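Local coordinates for protein nucleotidyltransferase (Thermus thermophilus HB8, PDB 1WWP) that is of unknown function but probably acts as a substrate-binding protein of the nucleotidyltransferase type, at residues A[35-40]-A[111-116]. Sequence-based numbering, arbitrary orientation.
Sequences EAFWKA and EQVLGR
Phe37 reaches from helix 20-49 to Val113 and Leu114 of helix 93-116, joining two long helices of this all-helical fold, consistent with a nucleotidyltransferase substrate-binding-like protein. The short segments run in roughly the same direction, at 31°, with axes 11.0 Å apart, a separation filled by Phe37 from one side and Val113 and Leu114 from the other. With CG swung anti to the backbone N (chi1 177°), the ring is carried out toward helix 93-116 and presents its CD1–CE1–CZ rim. Val113 meets this rim near the ring plane, CB lying 3.7 Å from Phe37 CE1, and its CG1 branch packs beside CE1 and CZ. Leu114 CG also lies at this edge in the ring plane, whereas its CD2 methyl comes obliquely to Phe37 CD1 at 3.8 Å. Replacing Phe37 by an alanine removes the ring and is likely to leave Val113 CB and Leu114 CD2 without the group they pack on, opening a gap between the segments. Helix 2-13 also packs on Leu114, through Ala2, Glu3 and Leu6, while Leu69 touches Val113. On Phe37's own helix, Trp38 NE1 donates to Glu35 OE1 in a nearly straight bond (N-H...O 163°) that lies in the indole plane but meets the carboxylate from above its plane. One turn beyond Phe37, the Ala40 CB methyl points toward helix 93-116 and lies 4.3 Å from Leu114 CD2.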
loop_
_atom_site.group_PDB
_atom_site.type_symbol
_atom_site.label_atom_id
_atom_site.label_comp_id
_atom_site.label_asym_id
_atom_site.label_seq_id
_atom_site.Cartn_x
_atom_site.Cartn_y
_atom_site.Cartn_z
ATOM N N GLU A 35 -6.775 -6.991 1.018
ATOM C CA GLU A 35 -7.577 -6.833 -0.186
ATOM C C GLU A 35 -8.161 -8.167 -0.623
ATOM O O GLU A 35 -9.335 -8.247 -0.982
ATOM C CB GLU A 35 -6.736 -6.234 -1.309
ATOM C CG GLU A 35 -6.066 -4.891 -0.950
ATOM C CD GLU A 35 -7.050 -3.780 -0.540
ATOM O OE1 GLU A 35 -8.162 -3.706 -1.113
ATOM O OE2 GLU A 35 -6.695 -2.969 0.344
ATOM N N ALA A 36 -7.345 -9.216 -0.590
ATOM C CA ALA A 36 -7.818 -10.540 -0.977
ATOM C C ALA A 36 -8.809 -11.043 0.057
ATOM O O ALA A 36 -9.753 -11.757 -0.259
ATOM C CB ALA A 36 -6.648 -11.524 -1.089
ATOM N N PHE A 37 -8.599 -10.661 1.307
ATOM C CA PHE A 37 -9.492 -11.112 2.356
ATOM C C PHE A 37 -10.912 -10.522 2.252
ATOM O O PHE A 37 -11.884 -11.261 2.263
ATOM C CB PHE A 37 -8.901 -10.786 3.724
ATOM C CG PHE A 37 -9.791 -11.159 4.859
ATOM C CD1 PHE A 37 -9.993 -12.493 5.190
ATOM C CD2 PHE A 37 -10.473 -10.174 5.578
ATOM C CE1 PHE A 37 -10.863 -12.853 6.226
ATOM C CE2 PHE A 37 -11.344 -10.518 6.609
ATOM C CZ PHE A 37 -11.540 -11.868 6.937
ATOM N N TRP A 38 -11.051 -9.206 2.135
ATOM C CA TRP A 38 -12.413 -8.660 2.088
ATOM C C TRP A 38 -13.131 -9.036 0.804
ATOM O O TRP A 38 -14.347 -9.183 0.788
ATOM C CB TRP A 38 -12.416 -7.143 2.324
ATOM C CG TRP A 38 -12.070 -6.280 1.178
ATOM C CD1 TRP A 38 -10.836 -5.827 0.828
ATOM C CD2 TRP A 38 -12.994 -5.672 0.275
ATOM N NE1 TRP A 38 -10.932 -4.958 -0.236
ATOM C CE2 TRP A 38 -12.247 -4.845 -0.594
ATOM C CE3 TRP A 38 -14.386 -5.736 0.125
ATOM C CZ2 TRP A 38 -12.841 -4.092 -1.605
ATOM C CZ3 TRP A 38 -14.983 -4.987 -0.881
ATOM C CH2 TRP A 38 -14.208 -4.172 -1.733
ATOM N N LYS A 39 -12.362 -9.250 -0.256
ATOM C CA LYS A 39 -12.932 -9.668 -1.529
ATOM C C LYS A 39 -13.513 -11.070 -1.418
ATOM O O LYS A 39 -14.567 -11.364 -1.984
ATOM C CB LYS A 39 -11.870 -9.617 -2.633
ATOM C CG LYS A 39 -11.544 -8.200 -3.081
ATOM C CD LYS A 39 -12.811 -7.538 -3.550
ATOM C CE LYS A 39 -12.554 -6.167 -4.112
ATOM N NZ LYS A 39 -13.868 -5.578 -4.503
ATOM N N ALA A 40 -12.842 -11.945 -0.680
ATOM C CA ALA A 40 -13.350 -13.310 -0.526
ATOM C C ALA A 40 -14.636 -13.280 0.307
ATOM O O ALA A 40 -15.585 -14.026 0.051
ATOM C CB ALA A 40 -12.281 -14.214 0.155
ATOM N N GLU A 111 -7.085 -15.865 9.095
ATOM C CA GLU A 111 -6.875 -17.297 8.932
ATOM C C GLU A 111 -8.111 -18.054 9.414
ATOM O O GLU A 111 -8.570 -18.994 8.773
ATOM C CB GLU A 111 -5.641 -17.733 9.734
ATOM C CG GLU A 111 -5.239 -19.195 9.546
ATOM C CD GLU A 111 -3.929 -19.551 10.252
ATOM O OE1 GLU A 111 -3.419 -20.668 10.013
ATOM O OE2 GLU A 111 -3.410 -18.727 11.041
ATOM N N GLN A 112 -8.649 -17.626 10.547
ATOM C CA GLN A 112 -9.820 -18.260 11.131
ATOM C C GLN A 112 -11.086 -17.996 10.334
ATOM O O GLN A 112 -11.923 -18.886 10.172
ATOM C CB GLN A 112 -10.022 -17.772 12.568
ATOM C CG GLN A 112 -9.056 -18.360 13.572
ATOM C CD GLN A 112 -9.271 -17.804 14.961
ATOM O OE1 GLN A 112 -10.403 -17.722 15.438
ATOM N NE2 GLN A 112 -8.185 -17.424 15.624
ATOM N N VAL A 113 -11.240 -16.777 9.837
ATOM C CA VAL A 113 -12.443 -16.474 9.072
ATOM C C VAL A 113 -12.420 -17.244 7.769
ATOM O O VAL A 113 -13.398 -17.879 7.415
ATOM C CB VAL A 113 -12.571 -14.970 8.779
ATOM C CG1 VAL A 113 -13.871 -14.694 8.001
ATOM C CG2 VAL A 113 -12.578 -14.199 10.087
ATOM N N LEU A 114 -11.295 -17.208 7.060
ATOM C CA LEU A 114 -11.206 -17.917 5.788
ATOM C C LEU A 114 -11.575 -19.382 5.973
ATOM O O LEU A 114 -12.258 -19.971 5.128
ATOM C CB LEU A 114 -9.799 -17.784 5.200
ATOM C CG LEU A 114 -9.450 -16.374 4.719
ATOM C CD1 LEU A 114 -8.020 -16.324 4.211
ATOM C CD2 LEU A 114 -10.426 -15.962 3.637
ATOM N N GLY A 115 -11.133 -19.958 7.090
ATOM C CA GLY A 115 -11.446 -21.347 7.383
ATOM C C GLY A 115 -12.944 -21.604 7.313
ATOM O O GLY A 115 -13.408 -22.411 6.511
ATOM N N ARG A 116 -13.705 -20.908 8.150
ATOM C CA ARG A 116 -15.151 -21.063 8.167
ATOM C C ARG A 116 -15.787 -20.913 6.780
ATOM O O ARG A 116 -16.821 -21.517 6.499
ATOM C CB ARG A 116 -15.773 -20.031 9.107
ATOM C CG ARG A 116 -15.163 -19.999 10.490
ATOM C CD ARG A 116 -15.680 -18.810 11.282
ATOM N NE ARG A 116 -14.844 -18.561 12.447
ATOM C CZ ARG A 116 -14.688 -17.368 13.013
ATOM N NH1 ARG A 116 -15.319 -16.307 12.527
ATOM N NH2 ARG A 116 -13.881 -17.234 14.056
#